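Coenzyme A transferase (PDB 3QLI) probably transfers coenzyme A between carboxylic acids, as acetate and 4-hydroxybutyrate CoA-transferases do, and is a potential virulence factor of the plague bacterium. Local coordinates at residues 145-150 and 182-187; 154-159 and 193-198. All blocks are in the same frame, centred on the assembly; numbering follows the deposited sequence.

Contact 1. Residues 145-150 and 182-187; sequences MHTVSP and RYMPRV
M184 packs its side chain across T147 and the V148-S149 peptide. With CG anti to the backbone N (chi1 -178°) and bends at the next two torsions, the M184 side chain runs along the end of strand 143-148 instead of standing off it. Its CG lies against the V148-S149 peptide, and its terminal CE comes 3.6 Å from T147 CG2, the methyl meeting the methyl branch at a slant. Farther along, P150 sets the CG corner of its ring against the R182 backbone, CG to CA 3.8 Å, and brushes R182 CB.

Backbone oxygens provide the other approaches: S149 CB lies 3.2 Å from M184 O, a van der Waals contact, while S149 OG reaches over one face of the R186 guanidinium and is hydrogen-bonded to the backbone N of S158. R186 extends as far as CD, then bends at chi3 (-80°), which folds the guanidinium back over S149 and brings NH2 to 2.8 Å from P150 O, oblique to the guanidinium plane. Within the strand, H146 ND1 donates to T147 O over 2.7 Å, from above the carbonyl plane though nearly in the plane of its own ring. T147 OG1 turns to A49 O, in the loop before helix 52-63.

With T147 OG1 held by a loop and S149 OG by strand 156-158, the join is mainly van der Waals packing, in which M184 has the largest share. It packs the exits of the neighbouring parallel strands 143-148 and 175-180 side by side, with a buried methionine at the centre and R182 and R186 at the more open margin.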
loop_
_atom_site.group_PDB
_atom_site.type_symbol
_atom_site.label_atom_id
_atom_site.label_comp_id
_atom_site.label_asym_id
_atom_site.label_seq_id
_atom_site.Cartn_x
_atom_site.Cartn_y
_atom_site.Cartn_z
ATOM N N MET A 145 -24.275 -16.750 -4.868
ATOM C CA MET A 145 -24.453 -17.816 -5.863
ATOM C C MET A 145 -23.102 -18.159 -6.493
ATOM O O MET A 145 -22.335 -17.263 -6.849
ATOM C CB MET A 145 -25.467 -17.380 -6.947
ATOM C CG MET A 145 -26.717 -16.707 -6.347
ATOM S SD MET A 145 -28.181 -16.717 -7.426
ATOM C CE MET A 145 -27.548 -15.721 -8.767
ATOM N N HIS A 146 -22.817 -19.450 -6.643
ATOM C CA HIS A 146 -21.503 -19.903 -7.126
ATOM C C HIS A 146 -21.693 -21.282 -7.782
ATOM O O HIS A 146 -22.448 -22.120 -7.267
ATOM C CB HIS A 146 -20.547 -19.996 -5.923
ATOM C CG HIS A 146 -19.079 -19.991 -6.262
ATOM N ND1 HIS A 146 -18.427 -21.076 -6.820
ATOM C CD2 HIS A 146 -18.119 -19.065 -6.025
ATOM C CE1 HIS A 146 -17.138 -20.795 -6.951
ATOM N NE2 HIS A 146 -16.925 -19.579 -6.478
ATOM N N THR A 147 -21.034 -21.506 -8.916
ATOM C CA THR A 147 -20.974 -22.840 -9.543
ATOM C C THR A 147 -20.039 -23.754 -8.737
ATOM O O THR A 147 -18.970 -23.318 -8.289
ATOM C CB THR A 147 -20.457 -22.718 -10.993
ATOM O OG1 THR A 147 -21.327 -21.843 -11.735
ATOM C CG2 THR A 147 -20.344 -24.090 -11.693
ATOM N N VAL A 148 -20.450 -25.001 -8.525
ATOM C CA VAL A 148 -19.665 -25.928 -7.707
ATOM C C VAL A 148 -19.546 -27.260 -8.411
ATOM O O VAL A 148 -20.307 -27.555 -9.321
ATOM C CB VAL A 148 -20.295 -26.167 -6.326
ATOM C CG1 VAL A 148 -20.391 -24.844 -5.542
ATOM C CG2 VAL A 148 -21.658 -26.844 -6.461
ATOM N N SER A 149 -18.571 -28.060 -7.994
ATOM C CA SER A 149 -18.445 -29.409 -8.511
ATOM C C SER A 149 -19.550 -30.246 -7.885
ATOM O O SER A 149 -20.189 -29.818 -6.919
ATOM C CB SER A 149 -17.072 -29.984 -8.147
ATOM O OG SER A 149 -16.931 -30.025 -6.736
ATOM N N PRO A 150 -19.796 -31.441 -8.441
ATOM C CA PRO A 150 -20.837 -32.318 -7.898
ATOM C C PRO A 150 -20.556 -32.704 -6.446
ATOM O O PRO A 150 -19.395 -32.800 -6.043
ATOM C CB PRO A 150 -20.756 -33.552 -8.811
ATOM C CG PRO A 150 -20.240 -33.020 -10.103
ATOM C CD PRO A 150 -19.228 -31.965 -9.697
ATOM N N ARG A 182 -20.734 -30.634 -13.623
ATOM C CA ARG A 182 -19.714 -31.684 -13.637
ATOM C C ARG A 182 -18.439 -31.203 -14.322
ATOM O O ARG A 182 -17.377 -31.814 -14.178
ATOM C CB ARG A 182 -20.240 -32.975 -14.281
ATOM C CG ARG A 182 -20.591 -32.829 -15.742
ATOM C CD ARG A 182 -20.915 -34.178 -16.397
ATOM N NE ARG A 182 -20.800 -34.069 -17.849
ATOM C CZ ARG A 182 -21.823 -33.846 -18.671
ATOM N NH1 ARG A 182 -23.056 -33.734 -18.190
ATOM N NH2 ARG A 182 -21.612 -33.750 -19.980
ATOM N N TYR A 183 -18.532 -30.097 -15.057
ATOM C CA TYR A 183 -17.334 -29.509 -15.667
ATOM C C TYR A 183 -16.495 -28.698 -14.676
ATOM O O TYR A 183 -15.364 -28.321 -14.981
ATOM C CB TYR A 183 -17.690 -28.642 -16.874
ATOM C CG TYR A 183 -18.187 -29.433 -18.057
ATOM C CD1 TYR A 183 -17.313 -29.859 -19.048
ATOM C CD2 TYR A 183 -19.531 -29.759 -18.183
ATOM C CE1 TYR A 183 -17.762 -30.587 -20.137
ATOM C CE2 TYR A 183 -19.990 -30.493 -19.269
ATOM C CZ TYR A 183 -19.103 -30.899 -20.242
ATOM O OH TYR A 183 -19.556 -31.628 -21.320
ATOM N N MET A 184 -17.041 -28.425 -13.494
ATOM C CA MET A 184 -16.279 -27.697 -12.473
ATOM C C MET A 184 -15.371 -28.676 -11.730
ATOM O O MET A 184 -15.847 -29.631 -11.134
ATOM C CB MET A 184 -17.220 -27.001 -11.474
ATOM C CG MET A 184 -16.471 -26.186 -10.415
ATOM S SD MET A 184 -15.521 -24.808 -11.076
ATOM C CE MET A 184 -16.798 -23.574 -11.312
ATOM N N PRO A 185 -14.052 -28.453 -11.774
ATOM C CA PRO A 185 -13.157 -29.391 -11.085
ATOM C C PRO A 185 -13.344 -29.404 -9.563
ATOM O O PRO A 185 -13.686 -28.379 -8.960
ATOM C CB PRO A 185 -11.760 -28.868 -11.441
ATOM C CG PRO A 185 -11.981 -27.398 -11.771
ATOM C CD PRO A 185 -13.313 -27.394 -12.481
ATOM N N ARG A 186 -13.119 -30.571 -8.966
ATOM C CA ARG A 186 -13.111 -30.724 -7.520
ATOM C C ARG A 186 -11.729 -30.346 -7.019
ATOM O O ARG A 186 -10.782 -31.134 -7.102
ATOM C CB ARG A 186 -13.444 -32.169 -7.139
ATOM C CG ARG A 186 -13.564 -32.405 -5.646
ATOM C CD ARG A 186 -13.962 -33.845 -5.337
ATOM N NE ARG A 186 -15.391 -34.102 -5.504
ATOM C CZ ARG A 186 -15.989 -34.382 -6.661
ATOM N NH1 ARG A 186 -15.285 -34.426 -7.789
ATOM N NH2 ARG A 186 -17.301 -34.616 -6.693
ATOM N N VAL A 187 -11.612 -29.127 -6.511
ATOM C CA VAL A 187 -10.318 -28.580 -6.120
ATOM C C VAL A 187 -10.134 -28.617 -4.613
ATOM O O VAL A 187 -11.055 -28.285 -3.876
ATOM C CB VAL A 187 -10.183 -27.138 -6.636
ATOM C CG1 VAL A 187 -8.950 -26.466 -6.046
ATOM C CG2 VAL A 187 -10.137 -27.144 -8.169
#

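Contact 2. Residues 154-159 and 193-198; sequences HGYFSL and AIHISE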
loop_
_atom_site.group_PDB
_atom_site.type_symbol
_atom_site.label_atom_id
_atom_site.label_comp_id
_atom_site.label_asym_id
_atom_site.label_seq_id
_atom_site.Cartn_x
_atom_site.Cartn_y
_atom_site.Cartn_z
ATOM N N HIS A 154 -19.321 -37.666 0.770
ATOM C CA HIS A 154 -19.343 -37.163 2.149
ATOM C C HIS A 154 -20.249 -35.941 2.296
ATOM O O HIS A 154 -20.347 -35.379 3.375
ATOM C CB HIS A 154 -17.926 -36.822 2.632
ATOM C CG HIS A 154 -16.978 -37.978 2.562
ATOM N ND1 HIS A 154 -16.904 -38.937 3.549
ATOM C CD2 HIS A 154 -16.086 -38.345 1.613
ATOM C CE1 HIS A 154 -15.992 -39.836 3.219
ATOM N NE2 HIS A 154 -15.480 -39.500 2.047
ATOM N N GLY A 155 -20.900 -35.531 1.209
ATOM C CA GLY A 155 -21.807 -34.389 1.255
ATOM C C GLY A 155 -21.199 -33.034 0.916
ATOM O O GLY A 155 -21.844 -32.005 1.104
ATOM N N TYR A 156 -19.972 -33.023 0.400
ATOM C CA TYR A 156 -19.283 -31.766 0.089
ATOM C C TYR A 156 -19.300 -31.423 -1.389
ATOM O O TYR A 156 -19.122 -32.296 -2.243
ATOM C CB TYR A 156 -17.817 -31.822 0.552
ATOM C CG TYR A 156 -17.662 -31.824 2.059
ATOM C CD1 TYR A 156 -17.455 -30.633 2.755
ATOM C CD2 TYR A 156 -17.734 -33.012 2.785
ATOM C CE1 TYR A 156 -17.323 -30.631 4.143
ATOM C CE2 TYR A 156 -17.597 -33.018 4.169
ATOM C CZ TYR A 156 -17.400 -31.826 4.838
ATOM O OH TYR A 156 -17.274 -31.823 6.207
ATOM N N PHE A 157 -19.501 -30.137 -1.668
ATOM C CA PHE A 157 -19.289 -29.565 -2.994
ATOM C C PHE A 157 -17.974 -28.804 -2.962
ATOM O O PHE A 157 -17.563 -28.324 -1.909
ATOM C CB PHE A 157 -20.382 -28.540 -3.309
ATOM C CG PHE A 157 -21.775 -29.072 -3.218
ATOM C CD1 PHE A 157 -22.411 -29.572 -4.342
ATOM C CD2 PHE A 157 -22.472 -29.029 -2.015
ATOM C CE1 PHE A 157 -23.714 -30.040 -4.273
ATOM C CE2 PHE A 157 -23.771 -29.505 -1.938
ATOM C CZ PHE A 157 -24.396 -30.011 -3.079
ATOM N N SER A 158 -17.325 -28.648 -4.106
ATOM C CA SER A 158 -16.138 -27.809 -4.158
ATOM C C SER A 158 -16.400 -26.514 -4.920
ATOM O O SER A 158 -17.063 -26.523 -5.959
ATOM C CB SER A 158 -14.992 -28.571 -4.848
ATOM O OG SER A 158 -13.888 -27.726 -5.087
ATOM N N LEU A 159 -15.842 -25.408 -4.422
ATOM C CA LEU A 159 -15.819 -24.146 -5.169
ATOM C C LEU A 159 -14.920 -24.190 -6.426
ATOM O O LEU A 159 -14.928 -23.261 -7.247
ATOM C CB LEU A 159 -15.355 -23.007 -4.254
ATOM C CG LEU A 159 -16.285 -22.704 -3.075
ATOM C CD1 LEU A 159 -15.667 -21.606 -2.227
ATOM C CD2 LEU A 159 -17.667 -22.295 -3.572
ATOM N N ALA A 193 -14.080 -26.645 0.168
ATOM C CA ALA A 193 -15.172 -27.613 0.212
ATOM C C ALA A 193 -16.302 -27.128 1.120
ATOM O O ALA A 193 -16.058 -26.680 2.241
ATOM C CB ALA A 193 -14.645 -28.967 0.696
ATOM N N ILE A 194 -17.538 -27.204 0.643
ATOM C CA ILE A 194 -18.670 -26.765 1.459
ATOM C C ILE A 194 -19.660 -27.898 1.623
ATOM O O ILE A 194 -20.095 -28.480 0.629
ATOM C CB ILE A 194 -19.457 -25.613 0.801
ATOM C CG1 ILE A 194 -18.526 -24.625 0.093
ATOM C CG2 ILE A 194 -20.381 -24.941 1.838
ATOM C CD1 ILE A 194 -17.621 -23.873 1.014
ATOM N N HIS A 195 -20.037 -28.195 2.858
ATOM C CA HIS A 195 -20.962 -29.288 3.118
ATOM C C HIS A 195 -22.400 -28.933 2.726
ATOM O O HIS A 195 -22.817 -27.786 2.842
ATOM C CB HIS A 195 -20.910 -29.684 4.592
ATOM C CG HIS A 195 -21.600 -30.974 4.884
ATOM N ND1 HIS A 195 -22.840 -31.036 5.479
ATOM C CD2 HIS A 195 -21.231 -32.255 4.642
ATOM C CE1 HIS A 195 -23.199 -32.302 5.610
ATOM N NE2 HIS A 195 -22.240 -33.059 5.110
ATOM N N ILE A 196 -23.166 -29.930 2.286
ATOM C CA ILE A 196 -24.552 -29.692 1.872
ATOM C C ILE A 196 -25.393 -29.044 2.987
ATOM O O ILE A 196 -26.339 -28.298 2.714
ATOM C CB ILE A 196 -25.208 -31.001 1.355
ATOM C CG1 ILE A 196 -26.623 -30.725 0.842
ATOM C CG2 ILE A 196 -25.216 -32.056 2.450
ATOM C CD1 ILE A 196 -27.202 -31.844 0.013
ATOM N N SER A 197 -25.033 -29.297 4.242
ATOM C CA SER A 197 -25.762 -28.705 5.353
ATOM C C SER A 197 -25.619 -27.182 5.383
ATOM O O SER A 197 -26.367 -26.503 6.081
ATOM C CB SER A 197 -25.321 -29.319 6.692
ATOM O OG SER A 197 -23.970 -29.008 6.981
ATOM N N GLU A 198 -24.671 -26.654 4.614
ATOM C CA GLU A 198 -24.401 -25.221 4.546
ATOM C C GLU A 198 -24.950 -24.585 3.272
ATOM O O GLU A 198 -24.731 -23.408 3.025
ATOM C CB GLU A 198 -22.893 -24.965 4.580
ATOM C CG GLU A 198 -22.372 -24.589 5.939
ATOM C CD GLU A 198 -22.087 -25.792 6.805
ATOM O OE1 GLU A 198 -21.082 -26.482 6.531
ATOM O OE2 GLU A 198 -22.856 -26.043 7.762
#
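A two-stranded antiparallel ribbon, 156-158 with 193-195, stands beside the parallel sheet of the N-terminal domain. F157 and I194 form its hydrogen-bonded pair, F157 N to I194 O at 2.9 Å and I194 N to F157 O at 2.8 Å. Y156-H195 and S158-A193 flank it as non-hydrogen-bonded pairs. One step beyond, I196 N donates to G155 O, 2.7 Å, as the chain enters a 3-10 turn; CA-H groups of H195, Y156 and A193 add contacts to the ribbon's carbonyl oxygens.

Y156 and H195 share a face with A193. The imidazole points its edge at the phenol face, CD2 lying 3.7 Å above the ring plane toward the rim, and the two planes stand at 69°, an edge-to-face pair. H195 CB sits over the same ring, 4.2 Å from its centroid, in a CH-pi contact. CG of H195 is anti to the backbone N (chi1 -168°), which carries the imidazole out beside G155; on its other side ND1 shares a hydrogen bond with S197 OG, a second grip that limits rotation of the ring. G155, at a positive phi (92°), lets the chain pass close beside the imidazole.

F157 and I194 point to the other face. The phenyl brings I194 O to its edge and meets I196 obliquely, CE2 to CB 3.9 Å, while helix 18-25 supplies Y22 against both F157 and I196.

Alternating hydrogen-bonded and non-hydrogen-bonded pairs, with side chains alternating between the faces, are typical of an antiparallel beta ribbon, here packed against the parallel sheet and helix 18-25 of a Rossmann-like domain.

From the N terminus, the chain leaves strand 143-148 through 149-150, turns back into strand 156-158, passes helix 166-172 and strand 175-180, then reaches 182-187 and finally strand 193-195. Contact 1 closes the loop from 150 to 182 and contact 2 the one from 159 to 193; the segments alternate, so the two loops cross instead of nesting. Their centres are about 11 Å apart and S158 joins them: S158 O probably accepts from S149 N, and S158 OG from V187 N, both at 3.0 Å. The ribbon is thereby fastened to the end of strand 143-148 and to the loop that follows its neighbour, strand 175-180.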